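Local coordinates for venom protein 51.1 (Lychas mucronatus, PDB 6ATY) that probably acts as a secreted scorpion neurotoxin that lowers the action potential of myelinated nerves, on a small disulfide-rich scaffold, at residues 5-10 / 21-26. Sequence-based numbering, arbitrary orientation.
Sequences IGIKCS and RIRKYF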
ATOM      1  N   ILE A   5      -0.263   0.551  -6.477  1.00 13.94           N
ATOM      2  CA  ILE A   5       0.014  -0.794  -6.974  1.00 14.84           C
ATOM      3  C   ILE A   5      -1.257  -1.571  -7.290  1.00 16.79           C
ATOM      4  O   ILE A   5      -1.178  -2.710  -7.676  1.00 17.30           O
ATOM      5  CB  ILE A   5       0.898  -1.610  -6.023  1.00 14.95           C
ATOM      6  CG1 ILE A   5       0.285  -1.723  -4.623  1.00 13.74           C
ATOM      7  CG2 ILE A   5       2.293  -0.991  -5.949  1.00 15.73           C
ATOM      8  CD1 ILE A   5       1.065  -2.652  -3.731  1.00 14.84           C
ATOM      9  N   GLY A   6      -2.430  -1.014  -7.090  1.00 17.68           N
ATOM     10  CA  GLY A   6      -3.639  -1.763  -7.594  1.00 23.18           C
ATOM     11  C   GLY A   6      -3.962  -3.071  -6.826  1.00 23.36           C
ATOM     12  O   GLY A   6      -4.629  -3.970  -7.338  1.00 30.79           O
ATOM     13  N   ILE A   7      -3.471  -3.172  -5.599  1.00 18.96           N
ATOM     14  CA  ILE A   7      -3.875  -4.197  -4.624  1.00 16.28           C
ATOM     15  C   ILE A   7      -5.024  -3.532  -3.849  1.00 14.30           C
ATOM     16  O   ILE A   7      -4.936  -2.360  -3.463  1.00 12.54           O
ATOM     17  CB  ILE A   7      -2.704  -4.548  -3.653  1.00 17.63           C
ATOM     18  CG1 ILE A   7      -1.595  -5.296  -4.405  1.00 19.71           C
ATOM     19  CG2 ILE A   7      -3.143  -5.414  -2.477  1.00 17.96           C
ATOM     20  CD1 ILE A   7      -2.061  -6.533  -5.159  1.00 20.80           C
ATOM     21  N   LYS A   8      -6.089  -4.273  -3.651  1.00 12.57           N
ATOM     22  CA  LYS A   8      -7.248  -3.818  -2.882  1.00 12.34           C
ATOM     23  C   LYS A   8      -6.957  -3.915  -1.406  1.00 10.64           C
ATOM     24  O   LYS A   8      -6.328  -4.874  -0.935  1.00  9.70           O
ATOM     25  CB  LYS A   8      -8.452  -4.681  -3.228  1.00 14.45           C
ATOM     26  CG  LYS A   8      -9.775  -4.105  -2.780  1.00 16.93           C
ATOM     27  CD  LYS A   8     -10.932  -4.805  -3.442  1.00 20.54           C
ATOM     28  CE  LYS A   8     -12.265  -4.385  -2.834  1.00 23.33           C
ATOM     29  NZ  LYS A   8     -12.556  -2.972  -3.149  1.00 27.00           N
ATOM     30  N   CYS A   9      -7.477  -2.944  -0.679  1.00 10.22           N
ATOM     31  CA  CYS A   9      -7.219  -2.776   0.754  1.00 10.12           C
ATOM     32  C   CYS A   9      -8.395  -2.081   1.444  1.00  9.49           C
ATOM     33  O   CYS A   9      -9.273  -1.524   0.795  1.00  8.44           O
ATOM     34  CB  CYS A   9      -5.945  -1.972   0.987  1.00 10.24           C
ATOM     35  SG  CYS A   9      -5.959  -0.355   0.190  1.00 10.72           S
ATOM     36  N   SER A  10      -8.356  -2.091   2.766  1.00 10.13           N
ATOM     37  CA  SER A  10      -9.260  -1.270   3.587  1.00 10.71           C
ATOM     38  C   SER A  10      -8.418  -0.491   4.588  1.00 11.24           C
ATOM     39  O   SER A  10      -7.583  -1.070   5.275  1.00 10.03           O
ATOM     40  CB  SER A  10     -10.255  -2.159   4.346  1.00 11.77           C
ATOM     41  OG  SER A  10     -10.885  -1.447   5.426  1.00 12.78           O
ATOM     42  N   ARG A  21       6.586  -3.152   0.815  1.00 12.13           N
ATOM     43  CA  ARG A  21       7.943  -3.497   1.221  1.00 12.90           C
ATOM     44  C   ARG A  21       8.460  -4.698   0.452  1.00 12.79           C
ATOM     45  O   ARG A  21       9.617  -4.681   0.064  1.00 12.48           O
ATOM     46  CB  ARG A  21       8.079  -3.694   2.729  1.00 14.11           C
ATOM     47  CG  ARG A  21       7.919  -2.399   3.507  1.00 14.39           C
ATOM     48  CD  ARG A  21       8.207  -2.560   4.965  1.00 14.73           C
ATOM     49  NE  ARG A  21       8.385  -1.237   5.552  1.00 14.57           N
ATOM     50  CZ  ARG A  21       8.636  -1.002   6.841  1.00 15.24           C
ATOM     51  NH1 ARG A  21       8.720  -1.987   7.698  1.00 14.48           N
ATOM     52  NH2 ARG A  21       8.779   0.259   7.275  1.00 14.86           N
ATOM     53  N   ILE A  22       7.620  -5.679   0.159  1.00 13.93           N
ATOM     54  CA  ILE A  22       8.112  -6.871  -0.661  1.00 15.17           C
ATOM     55  C   ILE A  22       8.371  -6.457  -2.112  1.00 15.74           C
ATOM     56  O   ILE A  22       9.211  -7.062  -2.792  1.00 16.04           O
ATOM     57  CB  ILE A  22       7.211  -8.121  -0.578  1.00 16.61           C
ATOM     58  CG1 ILE A  22       5.837  -7.904  -1.205  1.00 17.04           C
ATOM     59  CG2 ILE A  22       7.119  -8.624   0.858  1.00 17.32           C
ATOM     60  CD1 ILE A  22       5.047  -9.188  -1.390  1.00 17.65           C
ATOM     61  N   ARG A  23       7.759  -5.329  -2.528  1.00 15.39           N
ATOM     62  CA  ARG A  23       8.010  -4.701  -3.841  1.00 16.36           C
ATOM     63  C   ARG A  23       9.095  -3.640  -3.782  1.00 17.97           C
ATOM     64  O   ARG A  23       9.284  -2.847  -4.735  1.00 18.97           O
ATOM     65  CB  ARG A  23       6.709  -4.110  -4.380  1.00 16.90           C
ATOM     66  CG  ARG A  23       5.711  -5.171  -4.746  1.00 17.23           C
ATOM     67  CD  ARG A  23       4.394  -4.515  -5.049  1.00 19.90           C
ATOM     68  NE  ARG A  23       3.413  -5.426  -5.610  1.00 21.88           N
ATOM     69  CZ  ARG A  23       2.615  -6.242  -4.918  1.00 24.24           C
ATOM     70  NH1 ARG A  23       2.691  -6.369  -3.570  1.00 22.41           N
ATOM     71  NH2 ARG A  23       1.730  -6.964  -5.602  1.00 26.66           N
ATOM     72  N   LYS A  24       9.829  -3.615  -2.669  1.00 18.04           N
ATOM     73  CA  LYS A  24      10.988  -2.774  -2.468  1.00 19.96           C
ATOM     74  C   LYS A  24      10.691  -1.300  -2.290  1.00 20.09           C
ATOM     75  O   LYS A  24      11.544  -0.482  -2.595  1.00 19.58           O
ATOM     76  CB  LYS A  24      12.077  -3.010  -3.578  1.00 22.01           C
ATOM     77  CG  LYS A  24      12.486  -4.477  -3.727  1.00 23.06           C
ATOM     78  CD  LYS A  24      13.627  -4.690  -4.703  1.00 26.64           C
ATOM     79  CE  LYS A  24      14.117  -6.131  -4.677  1.00 29.14           C
ATOM     80  NZ  LYS A  24      15.494  -6.179  -5.244  1.00 32.63           N
ATOM     81  N   TYR A  25       9.492  -0.936  -1.800  1.00 18.52           N
ATOM     82  CA  TYR A  25       9.248   0.399  -1.285  1.00 21.01           C
ATOM     83  C   TYR A  25       9.407   0.371   0.225  1.00 22.90           C
ATOM     84  O   TYR A  25       9.445  -0.708   0.831  1.00 29.44           O
ATOM     85  CB  TYR A  25       7.861   0.916  -1.696  1.00 22.18           C
ATOM     86  CG  TYR A  25       7.731   1.001  -3.193  1.00 25.32           C
ATOM     87  CD1 TYR A  25       7.305  -0.110  -3.914  1.00 28.48           C
ATOM     88  CD2 TYR A  25       8.069   2.157  -3.891  1.00 29.37           C
ATOM     89  CE1 TYR A  25       7.216  -0.085  -5.286  1.00 30.92           C
ATOM     90  CE2 TYR A  25       7.990   2.198  -5.286  1.00 31.56           C
ATOM     91  CZ  TYR A  25       7.576   1.047  -5.970  1.00 32.93           C
ATOM     92  OH  TYR A  25       7.429   1.004  -7.339  1.00 39.52           O
ATOM     93  N   PHE A  26       9.553   1.525   0.848  1.00 20.41           N
ATOM     94  CA  PHE A  26       9.743   1.563   2.290  1.00 20.63           C
ATOM     95  C   PHE A  26       8.417   1.556   3.009  1.00 20.02           C
ATOM     96  O   PHE A  26       8.315   1.032   4.116  1.00 19.70           O
ATOM     97  CB  PHE A  26      10.493   2.817   2.735  1.00 23.74           C
ATOM     98  CG  PHE A  26      10.689   2.884   4.207  1.00 24.37           C
ATOM     99  CD1 PHE A  26      11.447   1.914   4.849  1.00 27.43           C
ATOM    100  CD2 PHE A  26      10.046   3.843   4.966  1.00 26.49           C
ATOM    101  CE1 PHE A  26      11.614   1.954   6.230  1.00 27.34           C
ATOM    102  CE2 PHE A  26      10.225   3.892   6.333  1.00 27.58           C
ATOM    103  CZ  PHE A  26      10.996   2.931   6.959  1.00 26.24           C
TER
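Ile5 and Arg23 meet through side chains set by their torsions: CG1 of Ile5 lies between its backbone N and carbonyl carbon (chi1 57°), sending CD1 toward an arginine chain that is extended from CG to NE and then turned across by chi4 84°. That extended chain bridges backbones whose nearest CA atoms, those of Ile5 and Arg23, are 9.4 Å apart. The final turn presents one face of the guanidinium to Ile5 CD1, which sits over it, offset toward the rim, and lies 4.0 Å from Arg23 CD. Ile7 meets the far end of the same group, its CD1 3.8 Å from Arg23 NH2, in an oblique approach. The contact illustrates how a long cationic side chain can offer its aliphatic and flat parts to isoleucines while its polar end bonds elsewhere: NH1 of Arg23 is hydrogen-bonded to Gln19 OE1, which probably limits rotation of the guanidinium. Just beyond Arg23, Lys24, with positive phi, is the C-prime residue of a Schellman motif that ends helix 16-22. Disulfides Cys16-Cys35 and Cys20-Cys37 tie this helix to strand 34-38, the cysteine-stabilised alpha/beta motif of scorpion toxins. Beside them, the contact joins the turn after the helix to outer strand 3-8, which pairs with strand 34-38; Ile5 also packs on Cys35 and Cys37 there.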